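Local coordinates for putative peptidase M23 (Pseudomonas aeruginosa PAO1, PDB 2HSI), which probably acts as a zinc-dependent endopeptidase of family M23 and binds a zinc ion, at residues A[155-160]-A[258-263]; A[191-196]-A[247-252]. One frame throughout, in Å; residues are numbered along the deposited sequence. Where two conformers were deposited one is given.

Interaction 1. Residues A[155-160]-A[258-263]; sequences DKPVDG and PHMHWN. With ZN (zinc ion), chain C.
P157 and V158, in an irregular loop, face M260 and W262 of strand 260-266 with their backbones well apart: the CA atoms of P157 and W262 are 8.1 Å from each other. That spacing is too wide for strand pairing, and all four side chains leave their backbones toward the other segment, so the contact falls to side chains. M260 and W262 turn to the loop, while H261, between them, and H259, just before M260, bind the zinc.

P157 meets one face of the W262 indole through CD and CG, its side chain crossing the indole at about a right angle. Its CD is 3.9 Å from the centroid of the six-membered ring and 25° off the ring normal, which qualifies as a CH-pi contact. CG of W262 is anti to the backbone N (chi1 176°), carrying the indole out from the strand toward the proline. The M260 chain bends at chi2 (54°), and its methyl CE comes obliquely against P157 CG at 3.7 Å. V158 and the same methionine reach toward each other, V158 CG2 lying 3.9 Å from M260 CG and CG1 nearer SD. The ring of F226 stacks on W262, while the indole NE1 is hydrogen-bonded to S224 OG.

H259 NE2 binds zinc at 2.4 Å and H261 ND1 at 2.1 Å, in the HxH motif of M23 peptidases; H180 and D184 complete the site. H261 NE2 donates to N263 OD1 over 2.8 Å, a bent second-shell bond with the donor above the carbonyl plane, consistent with limiting the imidazole's rotation. Alternate residues thus serve two chemistries: M260 and W262 pack apolar groups against the loop, while H259 and H261 coordinate the metal.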
loop_
_atom_site.group_PDB
_atom_site.type_symbol
_atom_site.label_atom_id
_atom_site.label_comp_id
_atom_site.label_asym_id
_atom_site.label_seq_id
_atom_site.Cartn_x
_atom_site.Cartn_y
_atom_site.Cartn_z
ATOM N N ASP A 155 -9.864 -6.634 0.873
ATOM C CA ASP A 155 -10.966 -6.576 1.816
ATOM C C ASP A 155 -10.801 -5.346 2.679
ATOM O O ASP A 155 -9.679 -4.919 2.947
ATOM C CB ASP A 155 -10.977 -7.794 2.734
ATOM C CG ASP A 155 -11.252 -9.085 2.005
ATOM O OD1 ASP A 155 -11.818 -9.062 0.891
ATOM O OD2 ASP A 155 -10.905 -10.138 2.570
ATOM N N LYS A 156 -11.923 -4.781 3.112
ATOM C CA LYS A 156 -11.919 -3.803 4.190
ATOM C C LYS A 156 -11.300 -4.470 5.420
ATOM O O LYS A 156 -11.647 -5.606 5.746
ATOM C CB LYS A 156 -13.339 -3.336 4.506
ATOM C CG LYS A 156 -13.951 -2.439 3.451
ATOM C CD LYS A 156 -15.428 -2.214 3.714
ATOM C CE LYS A 156 -15.643 -1.405 4.976
ATOM N NZ LYS A 156 -17.088 -1.206 5.259
ATOM N N PRO A 157 -10.342 -3.787 6.071
ATOM C CA PRO A 157 -9.701 -4.333 7.265
ATOM C C PRO A 157 -10.580 -4.330 8.517
ATOM O O PRO A 157 -10.294 -5.068 9.461
ATOM C CB PRO A 157 -8.477 -3.442 7.455
ATOM C CG PRO A 157 -8.781 -2.198 6.735
ATOM C CD PRO A 157 -9.802 -2.472 5.693
ATOM N N VAL A 158 -11.638 -3.517 8.520
ATOM C CA VAL A 158 -12.644 -3.546 9.590
ATOM C C VAL A 158 -14.055 -3.481 9.008
ATOM O O VAL A 158 -14.269 -2.852 7.964
ATOM C CB VAL A 158 -12.460 -2.385 10.608
ATOM C CG1 VAL A 158 -11.260 -2.627 11.517
ATOM C CG2 VAL A 158 -12.312 -1.067 9.904
ATOM N N ASP A 159 -15.006 -4.134 9.675
ATOM C CA ASP A 159 -16.408 -4.091 9.269
ATOM C C ASP A 159 -17.087 -2.844 9.842
ATOM O O ASP A 159 -17.744 -2.902 10.885
ATOM C CB ASP A 159 -17.144 -5.370 9.701
ATOM C CG ASP A 159 -16.516 -6.638 9.131
ATOM O OD1 ASP A 159 -16.079 -6.629 7.958
ATOM O OD2 ASP A 159 -16.471 -7.654 9.859
ATOM N N GLY A 160 -16.910 -1.719 9.158
ATOM C CA GLY A 160 -17.468 -0.446 9.590
ATOM C C GLY A 160 -17.400 0.585 8.481
ATOM O O GLY A 160 -16.690 0.382 7.491
ATOM N N PRO A 258 -10.505 7.018 19.412
ATOM C CA PRO A 258 -10.203 5.865 18.554
ATOM C C PRO A 258 -10.013 6.264 17.089
ATOM O O PRO A 258 -10.859 6.955 16.509
ATOM C CB PRO A 258 -11.437 4.966 18.715
ATOM C CG PRO A 258 -12.077 5.414 19.983
ATOM C CD PRO A 258 -11.823 6.881 20.058
ATOM N N HIS A 259 -8.888 5.840 16.517
ATOM C CA HIS A 259 -8.495 6.241 15.171
ATOM C C HIS A 259 -7.959 5.040 14.380
ATOM O O HIS A 259 -6.768 4.718 14.417
ATOM C CB HIS A 259 -7.494 7.411 15.242
ATOM C CG HIS A 259 -7.011 7.908 13.909
ATOM N ND1 HIS A 259 -5.896 8.710 13.781
ATOM C CD2 HIS A 259 -7.481 7.719 12.652
ATOM C CE1 HIS A 259 -5.699 8.990 12.507
ATOM N NE2 HIS A 259 -6.644 8.399 11.799
ATOM N N MET A 260 -8.875 4.387 13.675
ATOM C CA MET A 260 -8.555 3.326 12.733
ATOM C C MET A 260 -7.986 3.933 11.437
ATOM O O MET A 260 -8.723 4.487 10.628
ATOM C CB MET A 260 -9.823 2.508 12.473
ATOM C CG MET A 260 -9.749 1.490 11.347
ATOM S SD MET A 260 -8.381 0.350 11.491
ATOM C CE MET A 260 -8.228 -0.153 9.776
ATOM N N HIS A 261 -6.668 3.859 11.276
ATOM C CA HIS A 261 -5.994 4.413 10.098
ATOM C C HIS A 261 -5.314 3.313 9.286
ATOM O O HIS A 261 -4.539 2.518 9.824
ATOM C CB HIS A 261 -4.978 5.498 10.497
ATOM C CG HIS A 261 -4.313 6.169 9.330
ATOM N ND1 HIS A 261 -4.744 7.372 8.813
ATOM C CD2 HIS A 261 -3.240 5.810 8.586
ATOM C CE1 HIS A 261 -3.972 7.719 7.798
ATOM N NE2 HIS A 261 -3.053 6.784 7.638
ATOM N N TRP A 262 -5.598 3.308 7.985
ATOM C CA TRP A 262 -5.052 2.333 7.035
ATOM C C TRP A 262 -4.340 3.039 5.880
ATOM O O TRP A 262 -4.956 3.839 5.160
ATOM C CB TRP A 262 -6.189 1.444 6.516
ATOM C CG TRP A 262 -5.830 0.412 5.444
ATOM C CD1 TRP A 262 -4.643 -0.249 5.291
ATOM C CD2 TRP A 262 -6.697 -0.086 4.417
ATOM N NE1 TRP A 262 -4.721 -1.125 4.235
ATOM C CE2 TRP A 262 -5.969 -1.042 3.680
ATOM C CE3 TRP A 262 -8.023 0.188 4.046
ATOM C CZ2 TRP A 262 -6.515 -1.726 2.586
ATOM C CZ3 TRP A 262 -8.566 -0.488 2.956
ATOM C CH2 TRP A 262 -7.808 -1.436 2.238
ATOM N N ASN A 263 -3.043 2.761 5.728
ATOM C CA ASN A 263 -2.266 3.199 4.558
ATOM C C ASN A 263 -2.088 2.058 3.587
ATOM O O ASN A 263 -1.888 0.926 4.016
ATOM C CB ASN A 263 -0.868 3.676 4.968
ATOM C CG ASN A 263 -0.889 4.994 5.709
ATOM O OD1 ASN A 263 -1.697 5.870 5.412
ATOM N ND2 ASN A 263 0.005 5.145 6.677
HETATM ZN ZN ZN C . -6.381 8.545 9.444
#

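Interaction 2. Residues A[191-196]-A[247-252]; sequences TPIKAP and GKVGAT
Two backbone hydrogen bonds join T191 and I193 to the segment 247-252. V249 N donates to T191 O at 2.8 Å and I193 N to G247 O at 2.8 Å. Between them P192 and K248 form an antiparallel non-hydrogen-bonded pair, their CA atoms 4.5 Å apart.

Weaker CA-H...O contacts reinforce the same carbonyls. T191 O also receives K248 CA at 3.3 Å, and G247 O receives P192 CA at 3.5 Å, giving each oxygen a second, softer donor.

The pairing places strand 192-194 at the edge of a small antiparallel sheet, with strand 245-248 in the middle and 231-232 beyond it, inside the M23 peptidase region. P192 and K248 direct their side chains to one face, and I193 to the other.

Apolar contacts gather on the I193 side. I193 crosses V249 at about a right angle, CG1 lying 3.8 Å from V249 CG2. The branch of V249 that does this, CG2, stands beside its own backbone N because CG1 takes the position anti to that N (chi1 173°); the same methyl meets T191 CB at 3.8 Å. M260 also packs on both I193 and V249. On the other face, K248 CD comes to 4.2 Å from P192 CA.

Among polar side chains, T191 OG1 is hydrogen-bonded to P188 O, and K248 NZ forms a long, weak ion pair with D233.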
loop_
_atom_site.group_PDB
_atom_site.type_symbol
_atom_site.label_atom_id
_atom_site.label_comp_id
_atom_site.label_asym_id
_atom_site.label_seq_id
_atom_site.Cartn_x
_atom_site.Cartn_y
_atom_site.Cartn_z
ATOM N N THR A 191 -12.162 -3.013 18.099
ATOM C CA THR A 191 -12.576 -3.625 16.835
ATOM C C THR A 191 -11.385 -4.383 16.227
ATOM O O THR A 191 -10.301 -3.819 16.127
ATOM C CB THR A 191 -13.092 -2.547 15.850
ATOM O OG1 THR A 191 -14.191 -1.840 16.445
ATOM C CG2 THR A 191 -13.543 -3.155 14.524
ATOM N N PRO A 192 -11.571 -5.674 15.865
ATOM C CA PRO A 192 -10.475 -6.450 15.264
ATOM C C PRO A 192 -10.123 -5.951 13.864
ATOM O O PRO A 192 -11.022 -5.628 13.086
ATOM C CB PRO A 192 -11.042 -7.876 15.188
ATOM C CG PRO A 192 -12.249 -7.876 16.081
ATOM C CD PRO A 192 -12.792 -6.486 16.005
ATOM N N ILE A 193 -8.821 -5.870 13.574
ATOM C CA ILE A 193 -8.314 -5.422 12.275
ATOM C C ILE A 193 -7.807 -6.635 11.517
ATOM O O ILE A 193 -6.946 -7.360 12.012
ATOM C CB ILE A 193 -7.179 -4.363 12.421
ATOM C CG1 ILE A 193 -7.702 -3.122 13.154
ATOM C CG2 ILE A 193 -6.627 -3.952 11.047
ATOM C CD1 ILE A 193 -6.609 -2.141 13.577
ATOM N N LYS A 194 -8.353 -6.847 10.324
ATOM C CA LYS A 194 -8.021 -8.018 9.519
ATOM C C LYS A 194 -7.146 -7.676 8.311
ATOM O O LYS A 194 -7.290 -6.607 7.728
ATOM C CB LYS A 194 -9.290 -8.768 9.114
ATOM C CG LYS A 194 -10.028 -9.408 10.302
ATOM C CD LYS A 194 -11.516 -9.565 10.032
ATOM C CE LYS A 194 -12.261 -8.249 10.239
ATOM N NZ LYS A 194 -13.708 -8.359 9.914
ATOM N N ALA A 195 -6.217 -8.576 7.975
ATOM C CA ALA A 195 -5.350 -8.409 6.797
ATOM C C ALA A 195 -6.193 -8.312 5.526
ATOM O O ALA A 195 -6.989 -9.210 5.238
ATOM C CB ALA A 195 -4.367 -9.554 6.694
ATOM N N PRO A 196 -6.054 -7.199 4.782
ATOM C CA PRO A 196 -6.794 -6.981 3.522
ATOM C C PRO A 196 -6.421 -7.970 2.411
ATOM O O PRO A 196 -7.239 -8.228 1.515
ATOM C CB PRO A 196 -6.381 -5.554 3.115
ATOM C CG PRO A 196 -5.883 -4.911 4.366
ATOM C CD PRO A 196 -5.213 -6.033 5.121
ATOM N N GLY A 247 -4.637 -7.252 14.903
ATOM C CA GLY A 247 -4.732 -6.593 16.194
ATOM C C GLY A 247 -6.060 -5.890 16.341
ATOM O O GLY A 247 -7.022 -6.231 15.653
ATOM N N LYS A 248 -6.111 -4.908 17.238
ATOM C CA LYS A 248 -7.353 -4.251 17.626
ATOM C C LYS A 248 -7.231 -2.726 17.493
ATOM O O LYS A 248 -6.173 -2.159 17.788
ATOM C CB LYS A 248 -7.715 -4.630 19.080
ATOM C CG LYS A 248 -8.623 -5.870 19.299
ATOM C CD LYS A 248 -8.141 -7.155 18.637
ATOM C CE LYS A 248 -8.640 -8.412 19.337
ATOM N NZ LYS A 248 -7.731 -8.804 20.457
ATOM N N VAL A 249 -8.311 -2.076 17.055
ATOM C CA VAL A 249 -8.388 -0.602 16.943
ATOM C C VAL A 249 -8.117 0.099 18.290
ATOM O O VAL A 249 -8.518 -0.394 19.344
ATOM C CB VAL A 249 -9.767 -0.148 16.341
ATOM C CG1 VAL A 249 -9.948 1.379 16.368
ATOM C CG2 VAL A 249 -9.913 -0.635 14.911
ATOM N N GLY A 250 -7.408 1.224 18.250
ATOM C CA GLY A 250 -7.177 2.011 19.458
ATOM C C GLY A 250 -6.912 3.481 19.212
ATOM O O GLY A 250 -7.266 4.029 18.160
ATOM N N ALA A 251 -6.245 4.100 20.183
ATOM C CA ALA A 251 -5.985 5.536 20.187
ATOM C C ALA A 251 -4.562 5.849 20.643
ATOM O O ALA A 251 -4.309 6.928 21.185
ATOM C CB ALA A 251 -6.987 6.240 21.102
ATOM N N THR A 252 -3.639 4.912 20.420
ATOM C CA THR A 252 -2.242 5.090 20.827
ATOM C C THR A 252 -1.512 6.102 19.947
ATOM O O THR A 252 -1.958 6.406 18.837
ATOM C CB THR A 252 -1.453 3.758 20.861
ATOM O OG1 THR A 252 -1.544 3.101 19.586
ATOM C CG2 THR A 252 -1.978 2.846 21.973
#

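The chain closed off by interaction 1 contains interaction 2, and their centres are about 7 Å apart. Segment 191-196 joins them: K194 N meets P157 O at 2.8 Å, a probable hydrogen bond, K194 NZ forms a salt bridge with D159 OD2, and I193 CD1 packs against M260 SD at 3.7 Å. Interaction 1 is a buried contact, made by side chains between a loop and the strand that carries two zinc ligands. Interaction 2 is only partly buried; backbone bonds of a sheet edge carry it, with P192 exposed on one face and I193 buried on the other, where both contacts share F226 as a neighbour.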